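Local coordinates for uncharacterized protein (Archaeoglobus fulgidus, PDB 3LOT) that probably cleaves 3-keto-5-aminohexanoate or a related beta-keto acid, as a zinc-dependent member of the beta-keto acid cleavage enzyme family, at residues 102-114 against 301-314. Numbering follows the deposited sequence.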
ATOM      1  N   LYS D 102      12.136  -1.096 -36.880  1.00 17.19           N
ATOM      2  CA  LYS D 102      11.923  -1.098 -38.360  1.00 16.72           C
ATOM      3  C   LYS D 102      10.698  -1.874 -38.831  1.00 15.49           C
ATOM      4  O   LYS D 102      10.166  -1.632 -39.915  1.00 14.32           O
ATOM      5  CB  LYS D 102      13.141  -1.673 -39.066  1.00 18.13           C
ATOM      6  CG  LYS D 102      14.339  -0.802 -38.935  1.00 21.26           C
ATOM      7  CD  LYS D 102      15.505  -1.333 -39.735  1.00 25.08           C
ATOM      8  CE  LYS D 102      16.497  -0.193 -40.121  1.00 26.18           C
ATOM      9  NZ  LYS D 102      17.889  -0.777 -40.149  1.00 28.46           N
ATOM     10  N   VAL D 103      10.270  -2.824 -38.019  1.00 13.57           N
ATOM     11  CA  VAL D 103       9.070  -3.571 -38.294  1.00 13.54           C
ATOM     12  C   VAL D 103       7.854  -2.648 -38.387  1.00 13.28           C
ATOM     13  O   VAL D 103       6.935  -2.965 -39.124  1.00 13.24           O
ATOM     14  CB  VAL D 103       8.857  -4.713 -37.233  1.00 13.48           C
ATOM     15  CG1 VAL D 103       8.386  -4.171 -35.882  1.00 11.70           C
ATOM     16  CG2 VAL D 103       7.897  -5.735 -37.754  1.00 13.08           C
ATOM     17  N   VAL D 104       7.874  -1.493 -37.698  1.00 13.47           N
ATOM     18  CA  VAL D 104       6.685  -0.614 -37.628  1.00 14.00           C
ATOM     19  C   VAL D 104       6.440   0.115 -38.965  1.00 14.37           C
ATOM     20  O   VAL D 104       5.332   0.047 -39.489  1.00 14.41           O
ATOM     21  CB  VAL D 104       6.672   0.273 -36.359  1.00 14.21           C
ATOM     22  CG1 VAL D 104       5.530   1.271 -36.374  1.00 14.11           C
ATOM     23  CG2 VAL D 104       6.572  -0.629 -35.082  1.00 14.34           C
ATOM     24  N   PRO D 105       7.469   0.719 -39.563  1.00 14.75           N
ATOM     25  CA  PRO D 105       7.268   1.312 -40.880  1.00 15.16           C
ATOM     26  C   PRO D 105       7.142   0.285 -42.016  1.00 14.58           C
ATOM     27  O   PRO D 105       6.426   0.531 -43.000  1.00 14.76           O
ATOM     28  CB  PRO D 105       8.518   2.184 -41.061  1.00 15.05           C
ATOM     29  CG  PRO D 105       9.494   1.641 -40.079  1.00 16.12           C
ATOM     30  CD  PRO D 105       8.665   1.278 -38.924  1.00 15.46           C
ATOM     31  N   ALA D 106       7.800  -0.857 -41.872  1.00 14.25           N
ATOM     32  CA  ALA D 106       7.659  -1.940 -42.850  1.00 13.75           C
ATOM     33  C   ALA D 106       6.240  -2.526 -42.875  1.00 13.28           C
ATOM     34  O   ALA D 106       5.627  -2.686 -43.949  1.00 12.56           O
ATOM     35  CB  ALA D 106       8.699  -3.014 -42.612  1.00 12.00           C
ATOM     36  N   LEU D 107       5.719  -2.871 -41.697  1.00 14.39           N
ATOM     37  CA  LEU D 107       4.430  -3.566 -41.596  1.00 14.98           C
ATOM     38  C   LEU D 107       3.240  -2.673 -41.245  1.00 14.57           C
ATOM     39  O   LEU D 107       2.103  -3.069 -41.480  1.00 15.54           O
ATOM     40  CB  LEU D 107       4.490  -4.751 -40.603  1.00 14.86           C
ATOM     41  CG  LEU D 107       5.052  -6.098 -41.103  1.00 16.56           C
ATOM     42  CD1 LEU D 107       6.438  -5.955 -41.548  1.00 15.01           C
ATOM     43  CD2 LEU D 107       4.937  -7.153 -40.033  1.00 14.36           C
ATOM     44  N   LYS D 108       3.482  -1.501 -40.682  1.00 14.02           N
ATOM     45  CA  LYS D 108       2.403  -0.627 -40.179  1.00 13.10           C
ATOM     46  C   LYS D 108       1.310  -1.393 -39.443  1.00 12.24           C
ATOM     47  O   LYS D 108       0.155  -1.389 -39.841  1.00 11.54           O
ATOM     48  CB  LYS D 108       1.821   0.196 -41.337  1.00 13.72           C
ATOM     49  CG  LYS D 108       2.839   1.002 -42.089  1.00 15.76           C
ATOM     50  CD  LYS D 108       2.202   1.693 -43.272  1.00 18.95           C
ATOM     51  CE  LYS D 108       2.964   2.884 -43.745  1.00 24.00           C
ATOM     52  NZ  LYS D 108       4.403   2.585 -43.962  1.00 27.83           N
ATOM     53  N   PRO D 109       1.681  -2.103 -38.363  1.00 11.68           N
ATOM     54  CA  PRO D 109       0.703  -2.879 -37.646  1.00 12.27           C
ATOM     55  C   PRO D 109      -0.246  -1.987 -36.856  1.00 12.75           C
ATOM     56  O   PRO D 109       0.030  -0.800 -36.635  1.00 13.66           O
ATOM     57  CB  PRO D 109       1.556  -3.722 -36.660  1.00 11.75           C
ATOM     58  CG  PRO D 109       2.788  -2.888 -36.434  1.00 12.06           C
ATOM     59  CD  PRO D 109       3.016  -2.146 -37.733  1.00 11.77           C
ATOM     60  N   GLU D 110      -1.352  -2.577 -36.428  1.00 13.15           N
ATOM     61  CA  GLU D 110      -2.339  -1.881 -35.617  1.00 12.69           C
ATOM     62  C   GLU D 110      -1.804  -1.508 -34.243  1.00 12.61           C
ATOM     63  O   GLU D 110      -2.192  -0.486 -33.687  1.00 12.40           O
ATOM     64  CB  GLU D 110      -3.592  -2.738 -35.425  1.00 13.10           C
ATOM     65  CG  GLU D 110      -4.422  -3.046 -36.712  1.00 11.67           C
ATOM     66  CD  GLU D 110      -5.743  -3.709 -36.382  1.00 10.56           C
ATOM     67  OE1 GLU D 110      -5.768  -4.956 -36.258  1.00 15.89           O
ATOM     68  OE2 GLU D 110      -6.761  -3.004 -36.214  1.00  9.62           O
ATOM     69  N   ILE D 111      -0.982  -2.378 -33.669  1.00 11.85           N
ATOM     70  CA  ILE D 111      -0.445  -2.170 -32.330  1.00 11.97           C
ATOM     71  C   ILE D 111       0.923  -2.879 -32.306  1.00 12.72           C
ATOM     72  O   ILE D 111       1.143  -3.885 -33.021  1.00 12.36           O
ATOM     73  CB  ILE D 111      -1.471  -2.690 -31.267  1.00 12.58           C
ATOM     74  CG1 ILE D 111      -0.987  -2.462 -29.828  1.00 11.06           C
ATOM     75  CG2 ILE D 111      -1.837  -4.207 -31.505  1.00 10.91           C
ATOM     76  CD1 ILE D 111      -2.097  -2.442 -28.849  1.00 11.54           C
ATOM     77  N   ALA D 112       1.862  -2.321 -31.564  1.00 12.66           N
ATOM     78  CA  ALA D 112       3.174  -2.931 -31.397  1.00 13.18           C
ATOM     79  C   ALA D 112       3.758  -2.569 -30.032  1.00 15.05           C
ATOM     80  O   ALA D 112       3.335  -1.588 -29.417  1.00 14.05           O
ATOM     81  CB  ALA D 112       4.112  -2.544 -32.477  1.00 12.50           C
ATOM     82  N   THR D 113       4.692  -3.374 -29.538  1.00 15.28           N
ATOM     83  CA  THR D 113       5.136  -3.142 -28.177  1.00 17.72           C
ATOM     84  C   THR D 113       6.162  -2.004 -28.180  1.00 19.24           C
ATOM     85  O   THR D 113       6.826  -1.770 -29.180  1.00 20.64           O
ATOM     86  CB  THR D 113       5.627  -4.427 -27.456  1.00 17.34           C
ATOM     87  OG1 THR D 113       6.760  -4.995 -28.096  1.00 17.83           O
ATOM     88  CG2 THR D 113       4.529  -5.439 -27.450  1.00 19.98           C
ATOM     89  N   PHE D 114       6.250  -1.324 -27.036  1.00 19.98           N
ATOM     90  CA  PHE D 114       6.946  -0.059 -26.849  1.00 20.94           C
ATOM     91  C   PHE D 114       7.457  -0.113 -25.406  1.00 21.57           C
ATOM     92  O   PHE D 114       6.748   0.299 -24.506  1.00 21.86           O
ATOM     93  CB  PHE D 114       5.916   1.082 -27.006  1.00 20.90           C
ATOM     94  CG  PHE D 114       6.499   2.443 -27.247  1.00 18.95           C
ATOM     95  CD1 PHE D 114       7.228   3.073 -26.275  1.00 18.16           C
ATOM     96  CD2 PHE D 114       6.255   3.094 -28.434  1.00 18.22           C
ATOM     97  CE1 PHE D 114       7.714   4.351 -26.478  1.00 22.97           C
ATOM     98  CE2 PHE D 114       6.714   4.380 -28.672  1.00 20.31           C
ATOM     99  CZ  PHE D 114       7.454   5.041 -27.691  1.00 19.42           C
ATOM    100  N   ARG D 301     -10.276  -3.999 -31.049  1.00 13.17           N
ATOM    101  CA  ARG D 301     -10.067  -2.812 -31.861  1.00 13.17           C
ATOM    102  C   ARG D 301     -10.859  -1.597 -31.325  1.00 14.40           C
ATOM    103  O   ARG D 301     -10.340  -0.471 -31.303  1.00 15.79           O
ATOM    104  CB  ARG D 301     -10.435  -3.115 -33.319  1.00 13.54           C
ATOM    105  CG  ARG D 301      -9.424  -4.010 -34.006  1.00 11.38           C
ATOM    106  CD  ARG D 301      -9.750  -4.282 -35.507  1.00 11.81           C
ATOM    107  NE  ARG D 301      -8.670  -5.136 -35.989  1.00 13.10           N
ATOM    108  CZ  ARG D 301      -8.700  -6.462 -36.027  1.00 13.63           C
ATOM    109  NH1 ARG D 301      -9.804  -7.139 -35.783  1.00 14.73           N
ATOM    110  NH2 ARG D 301      -7.627  -7.111 -36.427  1.00 13.69           N
ATOM    111  N   GLU D 302     -12.094  -1.814 -30.892  1.00 14.77           N
ATOM    112  CA  GLU D 302     -12.941  -0.702 -30.430  1.00 14.60           C
ATOM    113  C   GLU D 302     -12.466  -0.263 -29.052  1.00 14.46           C
ATOM    114  O   GLU D 302     -12.450   0.934 -28.748  1.00 13.98           O
ATOM    115  CB  GLU D 302     -14.425  -1.110 -30.431  1.00 14.97           C
ATOM    116  CG  GLU D 302     -15.424   0.015 -30.090  1.00 16.86           C
ATOM    117  CD  GLU D 302     -15.540   0.304 -28.583  1.00 18.49           C
ATOM    118  OE1 GLU D 302     -15.273  -0.619 -27.772  1.00 20.25           O
ATOM    119  OE2 GLU D 302     -15.869   1.460 -28.200  1.00 17.58           O
ATOM    120  N   ILE D 303     -12.082  -1.219 -28.216  1.00 13.51           N
ATOM    121  CA  ILE D 303     -11.615  -0.898 -26.881  1.00 13.49           C
ATOM    122  C   ILE D 303     -10.326  -0.094 -26.924  1.00 12.99           C
ATOM    123  O   ILE D 303     -10.248   0.936 -26.280  1.00 14.05           O
ATOM    124  CB  ILE D 303     -11.399  -2.151 -26.004  1.00 13.60           C
ATOM    125  CG1 ILE D 303     -12.748  -2.822 -25.690  1.00 14.00           C
ATOM    126  CG2 ILE D 303     -10.643  -1.787 -24.741  1.00 13.56           C
ATOM    127  CD1 ILE D 303     -12.626  -4.210 -25.057  1.00 16.09           C
ATOM    128  N   LEU D 304      -9.343  -0.507 -27.714  1.00 13.09           N
ATOM    129  CA  LEU D 304      -8.049   0.215 -27.789  1.00 12.89           C
ATOM    130  C   LEU D 304      -7.983   1.310 -28.885  1.00 13.69           C
ATOM    131  O   LEU D 304      -6.978   2.014 -28.997  1.00 15.35           O
ATOM    132  CB  LEU D 304      -6.948  -0.784 -28.022  1.00 12.45           C
ATOM    133  CG  LEU D 304      -6.907  -1.890 -26.967  1.00 12.39           C
ATOM    134  CD1 LEU D 304      -5.784  -2.890 -27.304  1.00  9.14           C
ATOM    135  CD2 LEU D 304      -6.694  -1.255 -25.599  1.00 10.23           C
ATOM    136  N   GLY D 305      -9.036   1.486 -29.666  1.00 13.49           N
ATOM    137  CA  GLY D 305      -9.037   2.477 -30.761  1.00 13.75           C
ATOM    138  C   GLY D 305      -8.085   2.164 -31.907  1.00 13.09           C
ATOM    139  O   GLY D 305      -7.334   3.018 -32.341  1.00 13.35           O
ATOM    140  N   LEU D 306      -8.110   0.918 -32.383  1.00 12.71           N
ATOM    141  CA  LEU D 306      -7.158   0.449 -33.383  1.00 11.86           C
ATOM    142  C   LEU D 306      -7.672   0.707 -34.782  1.00 12.09           C
ATOM    143  O   LEU D 306      -8.871   0.860 -34.975  1.00 11.36           O
ATOM    144  CB  LEU D 306      -6.862  -1.034 -33.192  1.00 11.41           C
ATOM    145  CG  LEU D 306      -6.275  -1.406 -31.830  1.00  9.97           C
ATOM    146  CD1 LEU D 306      -5.841  -2.889 -31.828  1.00 10.02           C
ATOM    147  CD2 LEU D 306      -5.130  -0.421 -31.596  1.00  7.92           C
ATOM    148  N   LYS D 307      -6.780   0.722 -35.761  1.00 12.61           N
ATOM    149  CA  LYS D 307      -7.149   1.241 -37.099  1.00 12.58           C
ATOM    150  C   LYS D 307      -7.955   0.296 -37.983  1.00 13.55           C
ATOM    151  O   LYS D 307      -8.698   0.753 -38.907  1.00 13.24           O
ATOM    152  CB  LYS D 307      -5.926   1.760 -37.831  1.00 13.32           C
ATOM    153  CG  LYS D 307      -4.925   0.724 -38.338  1.00 12.53           C
ATOM    154  CD  LYS D 307      -3.660   1.400 -38.764  1.00 11.76           C
ATOM    155  CE  LYS D 307      -2.533   0.419 -39.004  1.00 11.08           C
ATOM    156  NZ  LYS D 307      -1.318   1.117 -39.473  1.00  8.50           N
ATOM    157  N   GLY D 308      -7.853  -1.001 -37.722  1.00 14.02           N
ATOM    158  CA  GLY D 308      -8.583  -1.991 -38.526  1.00 14.91           C
ATOM    159  C   GLY D 308      -7.676  -3.030 -39.157  1.00 15.31           C
ATOM    160  O   GLY D 308      -6.525  -2.744 -39.505  1.00 15.01           O
ATOM    161  N   LYS D 309      -8.209  -4.237 -39.340  1.00 16.45           N
ATOM    162  CA  LYS D 309      -7.386  -5.406 -39.757  1.00 16.79           C
ATOM    163  C   LYS D 309      -6.778  -5.231 -41.128  1.00 15.27           C
ATOM    164  O   LYS D 309      -5.686  -5.735 -41.415  1.00 14.66           O
ATOM    165  CB  LYS D 309      -8.199  -6.736 -39.694  1.00 17.48           C
ATOM    166  CG  LYS D 309      -9.285  -6.935 -40.756  1.00 22.68           C
ATOM    167  CD  LYS D 309     -10.190  -8.139 -40.418  1.00 25.68           C
ATOM    168  CE  LYS D 309     -11.439  -8.205 -41.332  1.00 28.28           C
ATOM    169  NZ  LYS D 309     -12.630  -8.979 -40.765  1.00 27.99           N
ATOM    170  N   GLU D 310      -7.488  -4.515 -41.980  1.00 14.11           N
ATOM    171  CA  GLU D 310      -7.037  -4.311 -43.355  1.00 14.86           C
ATOM    172  C   GLU D 310      -6.274  -3.001 -43.596  1.00 14.43           C
ATOM    173  O   GLU D 310      -5.881  -2.734 -44.716  1.00 13.68           O
ATOM    174  CB  GLU D 310      -8.247  -4.315 -44.299  1.00 14.64           C
ATOM    175  CG  GLU D 310      -8.967  -5.652 -44.419  1.00 16.00           C
ATOM    176  CD  GLU D 310      -8.115  -6.706 -45.073  1.00 20.04           C
ATOM    177  OE1 GLU D 310      -7.000  -6.416 -45.597  1.00 23.41           O
ATOM    178  OE2 GLU D 310      -8.556  -7.851 -45.032  1.00 26.35           O
ATOM    179  N   ARG D 311      -6.091  -2.182 -42.569  0.60 14.48           N
ATOM    180  CA  ARG D 311      -5.321  -0.928 -42.729  0.60 14.84           C
ATOM    181  C   ARG D 311      -3.825  -1.108 -42.392  0.60 15.97           C
ATOM    182  O   ARG D 311      -3.070  -0.134 -42.246  0.60 16.48           O
ATOM    183  CB  ARG D 311      -5.981   0.227 -41.948  0.60 14.20           C
ATOM    184  CG  ARG D 311      -7.160   0.814 -42.725  0.60 13.22           C
ATOM    185  CD  ARG D 311      -8.025   1.830 -41.958  0.60 10.88           C
ATOM    186  NE  ARG D 311      -9.216   2.184 -42.728  0.60  8.05           N
ATOM    187  CZ  ARG D 311      -9.268   3.123 -43.686  0.60  8.10           C
ATOM    188  NH1 ARG D 311      -8.196   3.848 -43.986  0.60  6.46           N
ATOM    189  NH2 ARG D 311     -10.410   3.371 -44.333  0.60  9.28           N
ATOM    190  N   VAL D 312      -3.398  -2.363 -42.314  1.00 16.68           N
ATOM    191  CA  VAL D 312      -2.009  -2.701 -42.064  1.00 17.27           C
ATOM    192  C   VAL D 312      -1.316  -2.839 -43.426  1.00 19.12           C
ATOM    193  O   VAL D 312      -1.984  -2.891 -44.484  1.00 19.39           O
ATOM    194  CB  VAL D 312      -1.892  -3.996 -41.156  1.00 16.85           C
ATOM    195  CG1 VAL D 312      -2.611  -3.796 -39.864  1.00 15.37           C
ATOM    196  CG2 VAL D 312      -2.449  -5.258 -41.855  1.00 15.54           C
ATOM    197  N   ASN D 313       0.012  -2.905 -43.403  1.00 20.54           N
ATOM    198  CA  ASN D 313       0.836  -3.077 -44.615  1.00 22.76           C
ATOM    199  C   ASN D 313       1.327  -4.547 -44.753  1.00 23.65           C
ATOM    200  O   ASN D 313       2.527  -4.804 -44.963  1.00 25.30           O
ATOM    201  CB  ASN D 313       2.030  -2.138 -44.503  1.00 23.41           C
ATOM    202  CG  ASN D 313       2.499  -1.602 -45.820  1.00 26.49           C
ATOM    203  OD1 ASN D 313       1.755  -1.568 -46.787  1.00 32.07           O
ATOM    204  ND2 ASN D 313       3.764  -1.151 -45.860  1.00 28.58           N
ATOM    205  N   PHE D 314       0.399  -5.492 -44.627  1.00 23.29           N
ATOM    206  CA  PHE D 314       0.651  -6.924 -44.861  1.00 22.59           C
ATOM    207  C   PHE D 314      -0.692  -7.681 -45.044  1.00 23.58           C
ATOM    208  O   PHE D 314      -1.783  -7.075 -44.949  1.00 23.18           O
ATOM    209  CB  PHE D 314       1.476  -7.533 -43.697  1.00 22.18           C
ATOM    210  CG  PHE D 314       0.791  -7.469 -42.349  1.00 17.65           C
ATOM    211  CD1 PHE D 314      -0.195  -8.388 -42.000  1.00 16.17           C
ATOM    212  CD2 PHE D 314       1.165  -6.509 -41.412  1.00 13.37           C
ATOM    213  CE1 PHE D 314      -0.815  -8.345 -40.735  1.00 12.55           C
ATOM    214  CE2 PHE D 314       0.566  -6.459 -40.159  1.00 11.49           C
ATOM    215  CZ  PHE D 314      -0.461  -7.365 -39.828  1.00 12.66           C
ATOM    216  OXT PHE D 314      -0.772  -8.925 -45.263  1.00 24.44           O
TER
HETATM  217  O   HOH W   1      -4.069   1.062 -34.841  1.00 10.25           O
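L107 and N313 lie nearest each other in backbone terms, their CA atoms 4.7 Å apart, and the N of N313 donates to L107 O (2.8 Å), at the end of helix 103-107. K108, with positive phi, leads the chain out of that helix toward strand 111-115, and the C-terminal tail, after a type I turn from G308 to R311, runs alongside this link. The tail is fastened again where N313 ND2 reaches A106 O from above its carbonyl plane (3.1 Å), and where K307 brings NZ to K108 O (2.9 Å), also from well above the plane; the lysine chain, extended beyond CG, passes E110 CG on its way to that carbonyl, and its NZ also bonds D168 O. In this TIM-barrel fold, the contact lets the tail after the last helix, 297-304, cover the end of a helix and the start of the next parallel strand, with the I111 side chain about 12 Å from the zinc. E110 illustrates how one carboxylate can join two elements, the R301 guanidinium on helix 297-304 and the G308 amide at the start of the turn. R301 takes it side-on through NE and NH2, the two planes only 10° apart; OE1 receives NH2 (2.9 Å) and NE, and OE2 receives NE as well and, on its anti side but tilted out of the carboxylate plane, G308 N (2.7 Å). R301 NH2 has a further partner in D80 O, and D298 pairs with NH1. A leucine in place of E110 would probably leave R301 without this countercharge and the G308 amide without its acceptor. Apolar packing flanks these bonds: CD2 of the F314 ring meets L107 CB at 3.8 Å, V312 CG1 rests on E110 CG, and I111 CD1 touches L304 CD1 at 4.0 Å.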